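PDB 4XJW: sialidase B, which cleaves alpha-2,3-, alpha-2,6- and alpha-2,8-linked terminal sialic acids from oligosaccharides, glycoproteins and glycolipids, acting as an intramolecular trans-sialidase. Local coordinates for residues P190-F195 / K249-P254; S216-S221 / Y243-G248; M258-Y263 / N405-D410; T522-Y527 / G545-S550; T549-Q554 / S579-G584. The protein carries 1 engineered substitution. All blocks are in the same frame, centred on the assembly; numbering follows the deposited sequence.

Contact 1 of 5, residues P190-F195 / K249-P254; sequences PFQLIF and KTWSEP
Ile194 lies over one face of the indole of Trp251, the tryptophan that ends the Asp-box signature of the first BNR repeat (residues 242-253) in the sialidase beta-propeller. Ile194 CD1 stands 3.5 Å from the centroid of the six-membered ring of Trp251, 12° off the normal, a CH-pi contact over the face. Ile194 CG1 reaches Trp251 CD2 at 3.7 Å and Ile194 CG2 reaches Trp251 CE3 at 3.8 Å; with chi2 extended at 177°, the branch from CG1 to CD1 runs out across the fused system. Gln192 comes to the edge of the same indole near its plane, and its NE2 donates to Lys249 O at 3.0 Å, approaching from above the carbonyl plane while the acceptor stays in the plane of the amide. Further along, Phe195 and Pro254 lie alongside, pointing opposite ways, with Phe195 CD1 3.7 Å from Pro254 CG. What positions the indole lies in the next shell: NE1 donates to Gly248 O, and Tyr649 meets the ring edge-to-face. Thr250 is held by Asp246 through OG1 and by Ser244 OG through its carbonyl, two hydrogen bonds within the Asp-box turn that carries the tryptophan. Between the two backbones sits a water, 2.9 Å from Ile194 O and 3.0 Å from Ser252 O, with further acceptors competing for its protons.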
# COMPACT_ATOMS: atom_id res chain seq x y z
N PRO A 190 -15.48 5.38 -8.01
CA PRO A 190 -14.74 5.13 -9.25
C PRO A 190 -13.73 3.99 -9.10
O PRO A 190 -13.06 3.63 -10.08
CB PRO A 190 -13.98 6.44 -9.46
CG PRO A 190 -13.71 6.92 -8.05
CD PRO A 190 -14.94 6.53 -7.26
N PHE A 191 -13.65 3.41 -7.91
CA PHE A 191 -12.63 2.41 -7.58
C PHE A 191 -13.28 1.24 -6.84
O PHE A 191 -14.43 1.32 -6.39
CB PHE A 191 -11.59 3.04 -6.64
CG PHE A 191 -12.15 3.33 -5.26
CD1 PHE A 191 -12.81 4.53 -5.01
CD2 PHE A 191 -12.03 2.40 -4.23
CE1 PHE A 191 -13.35 4.79 -3.75
CE2 PHE A 191 -12.57 2.64 -2.98
CZ PHE A 191 -13.23 3.85 -2.73
N GLN A 192 -12.53 0.15 -6.69
CA GLN A 192 -12.92 -0.92 -5.79
C GLN A 192 -11.75 -1.33 -4.90
O GLN A 192 -10.60 -0.92 -5.12
CB GLN A 192 -13.46 -2.11 -6.57
CG GLN A 192 -12.52 -2.63 -7.62
CD GLN A 192 -13.25 -3.42 -8.72
OE1 GLN A 192 -13.45 -2.93 -9.84
NE2 GLN A 192 -13.62 -4.64 -8.40
N LEU A 193 -12.06 -2.12 -3.88
CA LEU A 193 -11.04 -2.65 -2.99
C LEU A 193 -10.81 -4.13 -3.27
O LEU A 193 -11.77 -4.90 -3.44
CB LEU A 193 -11.41 -2.43 -1.51
CG LEU A 193 -11.60 -0.98 -1.04
CD1 LEU A 193 -12.00 -0.95 0.43
CD2 LEU A 193 -10.33 -0.20 -1.29
N ILE A 194 -9.55 -4.52 -3.35
CA ILE A 194 -9.15 -5.91 -3.43
C ILE A 194 -8.80 -6.42 -2.03
O ILE A 194 -9.38 -7.40 -1.54
CB ILE A 194 -7.96 -6.11 -4.39
CG1 ILE A 194 -8.33 -5.61 -5.79
CG2 ILE A 194 -7.58 -7.59 -4.46
CD1 ILE A 194 -7.22 -5.70 -6.80
N PHE A 195 -7.83 -5.76 -1.40
CA PHE A 195 -7.46 -6.02 -0.01
C PHE A 195 -8.06 -4.93 0.84
O PHE A 195 -8.09 -3.76 0.43
CB PHE A 195 -5.93 -6.01 0.11
CG PHE A 195 -5.25 -6.96 -0.84
CD1 PHE A 195 -5.14 -8.31 -0.52
CD2 PHE A 195 -4.74 -6.51 -2.05
CE1 PHE A 195 -4.53 -9.22 -1.40
CE2 PHE A 195 -4.11 -7.40 -2.94
CZ PHE A 195 -3.99 -8.75 -2.60
N LYS A 249 -13.47 -7.45 -12.26
CA LYS A 249 -14.75 -7.05 -11.70
C LYS A 249 -14.93 -7.53 -10.26
O LYS A 249 -15.46 -6.79 -9.41
CB LYS A 249 -15.92 -7.52 -12.58
CG LYS A 249 -16.10 -6.67 -13.84
CD LYS A 249 -17.16 -7.25 -14.77
CE LYS A 249 -16.55 -8.24 -15.74
NZ LYS A 249 -17.52 -9.24 -16.26
N THR A 250 -14.49 -8.75 -9.98
CA THR A 250 -14.56 -9.32 -8.63
C THR A 250 -13.26 -10.03 -8.30
O THR A 250 -12.55 -10.50 -9.19
CB THR A 250 -15.73 -10.34 -8.44
OG1 THR A 250 -15.52 -11.47 -9.29
CG2 THR A 250 -17.08 -9.68 -8.73
N TRP A 251 -12.96 -10.08 -7.01
CA TRP A 251 -11.69 -10.58 -6.50
C TRP A 251 -11.90 -11.62 -5.41
O TRP A 251 -12.85 -11.53 -4.63
CB TRP A 251 -10.84 -9.40 -5.98
CG TRP A 251 -10.45 -8.47 -7.10
CD1 TRP A 251 -11.19 -7.46 -7.65
CD2 TRP A 251 -9.24 -8.54 -7.87
NE1 TRP A 251 -10.51 -6.89 -8.70
CE2 TRP A 251 -9.31 -7.53 -8.86
CE3 TRP A 251 -8.11 -9.37 -7.83
CZ2 TRP A 251 -8.27 -7.30 -9.78
CZ3 TRP A 251 -7.08 -9.15 -8.75
CH2 TRP A 251 -7.17 -8.13 -9.71
N SER A 252 -11.01 -12.60 -5.36
CA SER A 252 -11.09 -13.66 -4.37
C SER A 252 -10.72 -13.20 -2.97
O SER A 252 -9.97 -12.24 -2.80
CB SER A 252 -10.18 -14.82 -4.76
OG SER A 252 -8.81 -14.41 -4.74
N GLU A 253 -11.23 -13.89 -1.95
CA GLU A 253 -10.81 -13.59 -0.58
C GLU A 253 -9.31 -13.86 -0.51
O GLU A 253 -8.84 -14.88 -0.99
CB GLU A 253 -11.57 -14.45 0.44
CG GLU A 253 -11.38 -13.98 1.89
CD GLU A 253 -11.95 -12.58 2.17
OE1 GLU A 253 -12.79 -12.10 1.37
OE2 GLU A 253 -11.58 -11.96 3.20
N PRO A 254 -8.55 -12.91 0.05
CA PRO A 254 -7.09 -13.08 0.05
C PRO A 254 -6.59 -14.32 0.81
O PRO A 254 -7.23 -14.80 1.75
CB PRO A 254 -6.61 -11.83 0.79
CG PRO A 254 -7.67 -10.81 0.52
CD PRO A 254 -8.96 -11.61 0.58
O HOH W 1 -11.18 -9.57 -2.32

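Contact 2 of 5, residues S216-S221 / Y243-G248; sequences SGRVLS and YSDDNG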
# COMPACT_ATOMS: atom_id res chain seq x y z
N SER A 216 -4.06 -17.80 -18.52
CA SER A 216 -5.45 -18.25 -18.49
C SER A 216 -6.43 -17.08 -18.55
O SER A 216 -7.63 -17.29 -18.73
CB SER A 216 -5.72 -19.05 -17.22
OG SER A 216 -5.67 -18.17 -16.11
N GLY A 217 -5.94 -15.86 -18.34
CA GLY A 217 -6.80 -14.69 -18.26
C GLY A 217 -7.08 -14.26 -16.83
O GLY A 217 -7.62 -13.17 -16.58
N ARG A 218 -6.74 -15.13 -15.89
CA ARG A 218 -6.80 -14.77 -14.47
C ARG A 218 -5.81 -13.63 -14.19
O ARG A 218 -4.68 -13.66 -14.67
CB ARG A 218 -6.50 -15.98 -13.58
CG ARG A 218 -6.39 -15.64 -12.09
CD ARG A 218 -6.29 -16.90 -11.25
NE ARG A 218 -7.56 -17.63 -11.21
CZ ARG A 218 -7.75 -18.76 -10.53
NH1 ARG A 218 -6.76 -19.31 -9.84
NH2 ARG A 218 -8.94 -19.34 -10.56
N VAL A 219 -6.26 -12.63 -13.45
CA VAL A 219 -5.39 -11.53 -13.06
C VAL A 219 -5.06 -11.72 -11.58
O VAL A 219 -5.97 -11.90 -10.76
CB VAL A 219 -6.09 -10.17 -13.28
CG1 VAL A 219 -5.16 -9.03 -12.86
CG2 VAL A 219 -6.48 -10.01 -14.74
N LEU A 220 -3.77 -11.71 -11.26
CA LEU A 220 -3.29 -11.98 -9.90
C LEU A 220 -2.73 -10.69 -9.30
O LEU A 220 -2.12 -9.88 -10.01
CB LEU A 220 -2.19 -13.04 -9.94
CG LEU A 220 -1.61 -13.57 -8.61
CD1 LEU A 220 -2.72 -14.22 -7.80
CD2 LEU A 220 -0.46 -14.55 -8.87
N SER A 221 -2.97 -10.50 -8.01
CA SER A 221 -2.40 -9.36 -7.29
C SER A 221 -1.73 -9.84 -6.02
O SER A 221 -2.25 -10.70 -5.33
CB SER A 221 -3.50 -8.35 -6.94
OG SER A 221 -3.02 -7.29 -6.10
N TYR A 243 -7.00 -13.01 -6.64
CA TYR A 243 -7.08 -13.06 -8.10
C TYR A 243 -8.50 -12.75 -8.58
O TYR A 243 -9.48 -12.87 -7.82
CB TYR A 243 -6.62 -14.44 -8.66
CG TYR A 243 -7.33 -15.59 -8.01
CD1 TYR A 243 -8.58 -16.00 -8.44
CD2 TYR A 243 -6.77 -16.22 -6.90
CE1 TYR A 243 -9.25 -17.04 -7.81
CE2 TYR A 243 -7.42 -17.25 -6.26
CZ TYR A 243 -8.65 -17.65 -6.71
OH TYR A 243 -9.30 -18.68 -6.07
N SER A 244 -8.59 -12.34 -9.84
CA SER A 244 -9.88 -12.08 -10.47
C SER A 244 -9.97 -12.91 -11.74
O SER A 244 -9.03 -12.95 -12.54
CB SER A 244 -10.01 -10.59 -10.80
OG SER A 244 -11.16 -10.41 -11.62
N ASP A 245 -11.12 -13.58 -11.93
CA ASP A 245 -11.36 -14.36 -13.15
C ASP A 245 -12.29 -13.66 -14.12
O ASP A 245 -12.65 -14.24 -15.16
CB ASP A 245 -11.89 -15.76 -12.80
CG ASP A 245 -10.83 -16.64 -12.20
OD1 ASP A 245 -9.67 -16.51 -12.65
OD2 ASP A 245 -11.13 -17.42 -11.29
N ASP A 246 -12.71 -12.45 -13.79
CA ASP A 246 -13.65 -11.72 -14.62
C ASP A 246 -13.13 -10.33 -14.97
O ASP A 246 -13.87 -9.34 -14.90
CB ASP A 246 -15.05 -11.66 -13.96
CG ASP A 246 -15.01 -11.09 -12.55
OD1 ASP A 246 -13.95 -10.58 -12.13
OD2 ASP A 246 -16.05 -11.17 -11.87
N ASN A 247 -11.86 -10.28 -15.34
CA ASN A 247 -11.24 -9.04 -15.82
C ASN A 247 -11.26 -7.91 -14.80
O ASN A 247 -11.42 -6.74 -15.15
CB ASN A 247 -11.87 -8.62 -17.14
CG ASN A 247 -11.59 -9.61 -18.25
OD1 ASN A 247 -10.56 -10.28 -18.26
ND2 ASN A 247 -12.54 -9.75 -19.17
N GLY A 248 -11.14 -8.28 -13.53
CA GLY A 248 -11.04 -7.33 -12.44
C GLY A 248 -12.35 -6.90 -11.81
O GLY A 248 -12.35 -6.06 -10.92
O HOH W 2 -9.72 -12.06 -15.17
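Arg218 forms a two-point salt bridge with Asp245. Arg218 NE donates to Asp245 OD1 at 2.8 Å along an almost straight line (178°) in the guanidinium plane; Arg218 NH2 donates to Asp245 OD2 at 3.0 Å, tilted from it, and both oxygens use syn lone pairs. A bend at chi3 (-71°) turns the Arg218 guanidinium flat onto the Tyr243 ring, centres 3.8 Å apart and planes at 17°, a stacked cation-pi pair. NH1 has its own partners, a salt bridge to Glu431 and a hydrogen bond to Arg429 O. Val219 and Ser244 form an antiparallel hydrogen-bonded pair, with Val219 N to Ser244 O at 2.9 Å and Ser244 N to Val219 O at 2.8 Å. A water joins Gly217 O, Ser244 O and Asn247 N. Leu220 CD1 packs 4.0 Å from Tyr243 CB in the adjoining non-hydrogen-bonded pair. The contact pairs the start of strand 219-226 with the end of 237-244, at this hairpin's open end; strands 205-213 and 255-256 flank the two in this propeller sheet.

Contact 3 of 5, residues M258-Y263 / N405-D410; sequences MKFNDY and NVFYKD
Tyr408 and Asp262 make the tight part of this contact. Asp262 CB stands over the centre of the Tyr408 ring, 3.3 Å from its centroid, and its carboxylate lies almost parallel to the ring at 11°. Asn405 CB covers the opposite face, so the ring is sandwiched. Tyr408 OH accepts from Asn261 N at 2.8 Å, while Phe260 CD1 meets the ring edge at Tyr408 CE1, 3.5 Å away. Phe260 CZ also touches Phe407 CB at 3.7 Å, completing an aromatic cluster. An Asx turn at Asn405 shapes the second segment. The other side is looser and wetter: one water links Asp262 OD2 to Lys409 N, another links Tyr263 OH to Lys409 NZ at the exposed lysine. The contact joins the loop after strand 255-256 of a propeller sheet to a turn beside the large antiparallel sheet that includes strands 400-403 and 413-414. Asp262 OD2 also takes the Ala285 N-H, so this buried carboxylate is probably stabilised as an anion even while lying on an aromatic face.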
# COMPACT_ATOMS: atom_id res chain seq x y z
N MET A 258 3.32 -15.74 1.63
CA MET A 258 4.41 -15.89 2.60
C MET A 258 3.96 -15.32 3.92
O MET A 258 3.43 -14.21 3.98
CB MET A 258 5.68 -15.15 2.14
CG MET A 258 6.29 -15.68 0.85
SD MET A 258 7.86 -14.87 0.48
CE MET A 258 8.20 -15.57 -1.13
N LYS A 259 4.17 -16.08 4.99
CA LYS A 259 3.75 -15.64 6.31
C LYS A 259 4.66 -16.20 7.39
O LYS A 259 5.29 -17.25 7.21
CB LYS A 259 2.32 -16.07 6.59
CG LYS A 259 2.21 -17.57 6.83
CD LYS A 259 0.81 -17.96 7.25
CE LYS A 259 0.35 -17.07 8.38
NZ LYS A 259 -1.00 -17.42 8.90
N PHE A 260 4.73 -15.47 8.49
CA PHE A 260 5.40 -15.91 9.71
C PHE A 260 4.39 -15.89 10.84
O PHE A 260 3.42 -15.12 10.80
CB PHE A 260 6.54 -14.97 10.08
CG PHE A 260 7.79 -15.18 9.29
CD1 PHE A 260 8.37 -16.44 9.17
CD2 PHE A 260 8.42 -14.10 8.67
CE1 PHE A 260 9.55 -16.62 8.46
CE2 PHE A 260 9.60 -14.28 7.96
CZ PHE A 260 10.16 -15.53 7.85
N ASN A 261 4.63 -16.71 11.86
CA ASN A 261 3.67 -16.85 12.95
C ASN A 261 4.24 -16.55 14.32
O ASN A 261 3.60 -16.85 15.35
CB ASN A 261 3.03 -18.23 12.91
CG ASN A 261 2.09 -18.40 11.73
OD1 ASN A 261 1.27 -17.52 11.45
ND2 ASN A 261 2.21 -19.51 11.03
N ASP A 262 5.41 -15.93 14.34
CA ASP A 262 6.02 -15.52 15.59
C ASP A 262 5.20 -14.43 16.30
O ASP A 262 5.20 -14.34 17.53
CB ASP A 262 7.49 -15.09 15.41
CG ASP A 262 7.70 -14.10 14.26
OD1 ASP A 262 7.06 -14.23 13.19
OD2 ASP A 262 8.58 -13.21 14.41
N TYR A 263 4.50 -13.60 15.52
CA TYR A 263 3.54 -12.66 16.06
C TYR A 263 2.14 -12.94 15.52
O TYR A 263 1.99 -13.36 14.37
CB TYR A 263 3.94 -11.23 15.71
CG TYR A 263 4.97 -10.64 16.64
CD1 TYR A 263 6.23 -11.22 16.77
CD2 TYR A 263 4.70 -9.50 17.37
CE1 TYR A 263 7.19 -10.69 17.62
CE2 TYR A 263 5.66 -8.94 18.23
CZ TYR A 263 6.90 -9.55 18.34
OH TYR A 263 7.86 -9.03 19.19
N ASN A 405 10.96 -21.16 14.32
CA ASN A 405 11.49 -20.84 13.00
C ASN A 405 12.82 -20.10 13.16
O ASN A 405 12.96 -19.25 14.05
CB ASN A 405 10.47 -19.99 12.24
CG ASN A 405 10.82 -19.83 10.78
OD1 ASN A 405 11.82 -19.22 10.43
ND2 ASN A 405 9.97 -20.35 9.90
N VAL A 406 13.78 -20.40 12.29
CA VAL A 406 15.11 -19.81 12.41
C VAL A 406 15.12 -18.30 12.16
O VAL A 406 16.12 -17.63 12.43
CB VAL A 406 16.16 -20.50 11.50
CG1 VAL A 406 16.33 -21.95 11.90
CG2 VAL A 406 15.77 -20.37 10.03
N PHE A 407 14.01 -17.77 11.64
CA PHE A 407 13.87 -16.33 11.45
C PHE A 407 13.29 -15.59 12.67
O PHE A 407 13.14 -14.37 12.65
CB PHE A 407 13.00 -16.06 10.20
CG PHE A 407 13.75 -16.23 8.91
CD1 PHE A 407 13.85 -17.48 8.30
CD2 PHE A 407 14.37 -15.14 8.30
CE1 PHE A 407 14.54 -17.63 7.11
CE2 PHE A 407 15.08 -15.29 7.11
CZ PHE A 407 15.16 -16.53 6.52
N TYR A 408 13.01 -16.34 13.74
CA TYR A 408 12.31 -15.78 14.89
C TYR A 408 13.25 -15.33 16.00
O TYR A 408 14.35 -15.86 16.16
CB TYR A 408 11.34 -16.79 15.50
CG TYR A 408 10.15 -17.19 14.65
CD1 TYR A 408 9.90 -16.60 13.41
CD2 TYR A 408 9.27 -18.16 15.10
CE1 TYR A 408 8.80 -16.98 12.65
CE2 TYR A 408 8.18 -18.54 14.35
CZ TYR A 408 7.95 -17.95 13.13
OH TYR A 408 6.84 -18.37 12.41
N LYS A 409 12.78 -14.38 16.80
CA LYS A 409 13.55 -13.84 17.92
C LYS A 409 13.80 -14.91 18.98
O LYS A 409 14.88 -14.96 19.57
CB LYS A 409 12.80 -12.66 18.53
CG LYS A 409 13.41 -12.12 19.82
CD LYS A 409 12.58 -10.95 20.33
CE LYS A 409 13.14 -10.39 21.62
NZ LYS A 409 12.33 -9.24 22.12
N ASP A 410 12.82 -15.78 19.19
CA ASP A 410 12.89 -16.77 20.27
C ASP A 410 13.54 -18.10 19.89
O ASP A 410 13.58 -19.03 20.70
CB ASP A 410 11.49 -17.04 20.84
CG ASP A 410 10.91 -15.85 21.60
OD1 ASP A 410 11.52 -14.76 21.62
OD2 ASP A 410 9.81 -16.03 22.17
O HOH W 3 10.16 -13.20 16.56
O HOH W 4 9.69 -9.01 21.39

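Contact 4 of 5, residues T522-Y527 / G545-S550; sequences TGKIAY and GIQQTS
Ile525 CG1 sits over one face of the Gln548 side-chain amide, 3.9 Å from NE2, the two side chains crossing at about a right angle. The ends of that amide are spoken for: NE2 donates to Thr574 OG1 and OE1 accepts from Thr553 N, which fixes which way round the group lies. A second flat group, the Gly523 carbonyl, takes the Gln548 N-H at 3.0 Å; the bond is nearly straight (169°), but the donor stands 48° above the carbonyl plane. Ile525 CD1 continues the apolar layer onto Ile546 CG2 at 3.8 Å, and Leu572 and Thr574 of strand 569-575 pack against Ile546. Apart from that one backbone bond, waters bridge the two backbones, which run in roughly opposite directions. One accepts from Ile525 N at 2.9 Å and donates to Ile546 O at 2.7 Å; another accepts from Gly523 N at 2.8 Å and lies close to Thr549 O. Thr522 OG1 accepts from Lys524 N, an ST turn that bends the chain at the positive-phi Gly523 before it enters strand 526-530. Gln548 comes within about 4 Å of Arg519, side chain to side chain. The packing thus lies beside the arginine cluster of the sialidase propeller, in which Arg519, by similarity, binds the substrate.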
# COMPACT_ATOMS: atom_id res chain seq x y z
N THR A 522 17.49 11.81 -8.76
CA THR A 522 17.68 12.99 -9.60
C THR A 522 16.40 13.78 -9.88
O THR A 522 16.46 14.85 -10.49
CB THR A 522 18.28 12.62 -10.97
OG1 THR A 522 17.28 12.00 -11.78
CG2 THR A 522 19.46 11.69 -10.82
N GLY A 523 15.25 13.25 -9.46
CA GLY A 523 13.97 13.83 -9.85
C GLY A 523 13.47 13.40 -11.22
O GLY A 523 12.46 13.91 -11.70
N LYS A 524 14.20 12.50 -11.88
CA LYS A 524 13.78 11.96 -13.17
C LYS A 524 13.83 10.44 -13.16
O LYS A 524 14.71 9.84 -12.53
CB LYS A 524 14.67 12.50 -14.29
CG LYS A 524 14.50 13.99 -14.55
CD LYS A 524 15.37 14.45 -15.72
CE LYS A 524 15.22 15.94 -15.96
NZ LYS A 524 14.09 16.51 -15.17
N ILE A 525 12.89 9.82 -13.86
CA ILE A 525 12.89 8.38 -14.05
C ILE A 525 13.99 8.04 -15.05
O ILE A 525 14.16 8.73 -16.05
CB ILE A 525 11.52 7.94 -14.57
CG1 ILE A 525 10.46 8.24 -13.51
CG2 ILE A 525 11.52 6.45 -14.98
CD1 ILE A 525 9.02 8.05 -14.00
N ALA A 526 14.76 6.99 -14.75
CA ALA A 526 15.86 6.60 -15.61
C ALA A 526 15.49 5.35 -16.38
O ALA A 526 14.49 4.70 -16.08
CB ALA A 526 17.12 6.34 -14.80
N TYR A 527 16.30 5.01 -17.38
CA TYR A 527 16.12 3.75 -18.08
C TYR A 527 17.42 3.23 -18.67
O TYR A 527 18.37 3.98 -18.87
CB TYR A 527 15.02 3.85 -19.15
CG TYR A 527 15.31 4.78 -20.30
CD1 TYR A 527 15.96 4.32 -21.44
CD2 TYR A 527 14.91 6.11 -20.26
CE1 TYR A 527 16.21 5.15 -22.50
CE2 TYR A 527 15.16 6.96 -21.31
CZ TYR A 527 15.82 6.47 -22.44
OH TYR A 527 16.07 7.31 -23.50
N GLY A 545 10.38 15.06 -19.06
CA GLY A 545 8.95 15.18 -19.26
C GLY A 545 8.09 14.60 -18.15
O GLY A 545 6.88 14.82 -18.12
N ILE A 546 8.71 13.83 -17.26
CA ILE A 546 8.03 13.33 -16.07
C ILE A 546 8.83 13.81 -14.87
O ILE A 546 10.05 13.67 -14.87
CB ILE A 546 7.95 11.80 -16.04
CG1 ILE A 546 7.18 11.28 -17.26
CG2 ILE A 546 7.27 11.31 -14.76
CD1 ILE A 546 7.10 9.78 -17.33
N GLN A 547 8.16 14.38 -13.88
CA GLN A 547 8.85 14.81 -12.66
C GLN A 547 8.62 13.85 -11.50
O GLN A 547 7.50 13.38 -11.29
CB GLN A 547 8.37 16.19 -12.19
CG GLN A 547 8.18 17.24 -13.28
CD GLN A 547 9.36 17.32 -14.22
OE1 GLN A 547 10.51 17.26 -13.80
NE2 GLN A 547 9.07 17.44 -15.52
N GLN A 548 9.68 13.58 -10.74
CA GLN A 548 9.56 12.95 -9.43
C GLN A 548 10.23 13.82 -8.40
O GLN A 548 10.89 14.80 -8.74
CB GLN A 548 10.17 11.54 -9.43
CG GLN A 548 9.28 10.50 -10.12
CD GLN A 548 9.58 9.09 -9.68
OE1 GLN A 548 10.59 8.80 -9.04
NE2 GLN A 548 8.68 8.17 -10.05
N THR A 549 10.06 13.47 -7.13
CA THR A 549 10.75 14.15 -6.05
C THR A 549 12.20 13.71 -6.00
O THR A 549 12.60 12.75 -6.65
CB THR A 549 10.14 13.76 -4.71
OG1 THR A 549 10.22 12.34 -4.58
CG2 THR A 549 8.69 14.23 -4.60
N SER A 550 12.98 14.41 -5.19
CA SER A 550 14.37 14.03 -4.96
C SER A 550 14.55 12.59 -4.50
O SER A 550 15.53 11.94 -4.87
CB SER A 550 15.02 15.00 -3.97
OG SER A 550 14.32 15.05 -2.74
O HOH W 5 14.14 11.07 -8.05
O HOH W 6 13.23 8.96 -9.84
O HOH W 7 11.42 11.52 -15.67

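Contact 5 of 5, residues T549-Q554 / S579-G584; sequences TSYGTQ and SGRKGG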
# COMPACT_ATOMS: atom_id res chain seq x y z
N THR A 549 10.06 13.47 -7.13
CA THR A 549 10.75 14.15 -6.05
C THR A 549 12.20 13.71 -6.00
O THR A 549 12.60 12.75 -6.65
CB THR A 549 10.14 13.76 -4.71
OG1 THR A 549 10.22 12.34 -4.58
CG2 THR A 549 8.69 14.23 -4.60
N SER A 550 12.98 14.41 -5.19
CA SER A 550 14.37 14.03 -4.96
C SER A 550 14.55 12.59 -4.50
O SER A 550 15.53 11.94 -4.87
CB SER A 550 15.02 15.00 -3.97
OG SER A 550 14.32 15.05 -2.74
N TYR A 551 13.61 12.08 -3.70
CA TYR A 551 13.75 10.73 -3.17
C TYR A 551 13.15 9.68 -4.11
O TYR A 551 13.53 8.51 -4.06
CB TYR A 551 13.15 10.62 -1.76
CG TYR A 551 11.75 11.17 -1.65
CD1 TYR A 551 10.64 10.39 -1.98
CD2 TYR A 551 11.54 12.48 -1.25
CE1 TYR A 551 9.36 10.90 -1.89
CE2 TYR A 551 10.25 13.00 -1.15
CZ TYR A 551 9.16 12.21 -1.48
OH TYR A 551 7.89 12.73 -1.38
N GLY A 552 12.24 10.11 -4.98
CA GLY A 552 11.68 9.22 -6.00
C GLY A 552 10.53 8.34 -5.52
O GLY A 552 10.24 8.29 -4.33
N THR A 553 9.90 7.64 -6.47
CA THR A 553 8.80 6.70 -6.20
C THR A 553 8.88 5.57 -7.20
O THR A 553 9.31 5.77 -8.33
CB THR A 553 7.41 7.41 -6.33
OG1 THR A 553 7.37 8.53 -5.43
CG2 THR A 553 6.28 6.48 -5.95
N GLN A 554 8.46 4.37 -6.79
CA GLN A 554 8.35 3.24 -7.70
C GLN A 554 7.57 3.66 -8.95
O GLN A 554 6.60 4.44 -8.87
CB GLN A 554 7.62 2.09 -7.00
CG GLN A 554 7.54 0.79 -7.81
CD GLN A 554 6.20 0.08 -7.69
OE1 GLN A 554 5.23 0.65 -7.18
NE2 GLN A 554 6.14 -1.16 -8.14
N SER A 579 7.24 17.60 -5.92
CA SER A 579 6.97 18.01 -4.54
C SER A 579 6.65 16.87 -3.58
O SER A 579 7.16 16.82 -2.47
CB SER A 579 5.81 19.02 -4.54
OG SER A 579 5.55 19.49 -3.24
N GLY A 580 5.79 15.94 -4.01
CA GLY A 580 5.38 14.86 -3.13
C GLY A 580 4.90 13.68 -3.94
O GLY A 580 5.01 13.67 -5.16
N ARG A 581 4.37 12.67 -3.25
CA ARG A 581 3.79 11.51 -3.94
C ARG A 581 2.31 11.79 -4.20
O ARG A 581 1.43 11.44 -3.41
CB ARG A 581 4.03 10.23 -3.13
CG ARG A 581 5.47 9.77 -3.19
CD ARG A 581 5.74 8.48 -2.46
NE ARG A 581 7.14 8.04 -2.64
CZ ARG A 581 7.74 7.13 -1.90
NH1 ARG A 581 7.08 6.55 -0.89
NH2 ARG A 581 9.01 6.77 -2.14
N LYS A 582 2.07 12.48 -5.31
CA LYS A 582 0.76 13.00 -5.67
C LYS A 582 0.74 13.23 -7.17
O LYS A 582 1.77 13.07 -7.84
CB LYS A 582 0.45 14.30 -4.90
CG LYS A 582 1.51 15.38 -5.02
CD LYS A 582 1.16 16.58 -4.14
CE LYS A 582 2.27 17.63 -4.18
NZ LYS A 582 2.03 18.71 -3.17
N GLY A 583 -0.43 13.56 -7.71
CA GLY A 583 -0.53 13.84 -9.13
C GLY A 583 -0.24 12.62 -9.98
O GLY A 583 0.56 12.65 -10.92
N GLY A 584 -0.92 11.52 -9.65
CA GLY A 584 -0.68 10.26 -10.34
C GLY A 584 -1.07 10.32 -11.80
O GLY A 584 -2.08 10.94 -12.16
O HOH W 8 7.57 15.12 -0.25
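Arg581 is hydrogen-bonded twice to the 549-554 loop. Arg581 NH2 donates to Gly552 O at 2.9 Å and 170°, with the acceptor in the guanidinium plane and the donor in the carbonyl plane. Arg581 NE donates to Thr553 OG1 at 2.8 Å along a bent path (131°), the hydroxyl oxygen tilted out of the guanidinium plane. An extended chain from CG to NE carries the guanidinium across to these acceptors, and NH1 goes on to Ser635 OG. Arg581 is one of the residues that, by similarity, bind the substrate; with Arg207 and Arg519 it is consistent with the arginine triad that in sialidases receives the sialic acid carboxylate. Arg519 NH2 lies near Arg581 NH2, as suits a pocket made for an anion, and Arg519 NE donates to Tyr551 O. Arg581 NE lies at the edge of the Tyr551 ring, 3.7 Å from Tyr551 CE1, ring and guanidinium planes 70° apart. The Tyr551 ring also stacks with Trp636, and has Thr549 OG1 over the centre of a face; that same hydroxyl oxygen accepts from Gly552 N at 3.0 Å in an ST motif. Apolar packing comes from Thr549 CG2, which lies against the Ser579-Gly580 peptide, 3.4 Å from Gly580 N. Solvent makes the last link, a water 2.7 Å from Tyr551 OH that donates to Ser579 O at 2.8 Å.

Overall arrangement
Contacts 3 and 5 are the buried ones; contacts 1, 2 and 4 reach partly to the surface. Contact 2 is nested inside the loop closed by contact 1, and both use the first BNR repeat: one pairs strands and ends in a salt bridge, the other covers the Asp-box tryptophan with aliphatic carbon. Contacts 4 and 5 share Thr549 and Ser550 and so form one continuous patch, the first joined by one backbone bond, waters and an isoleucine-glutamine layer, the second an arginine fixed by directed bonds in the probable substrate pocket. Contact 3, aromatic and away from the annotated sites, lies about 34 Å from contact 5, centre to centre.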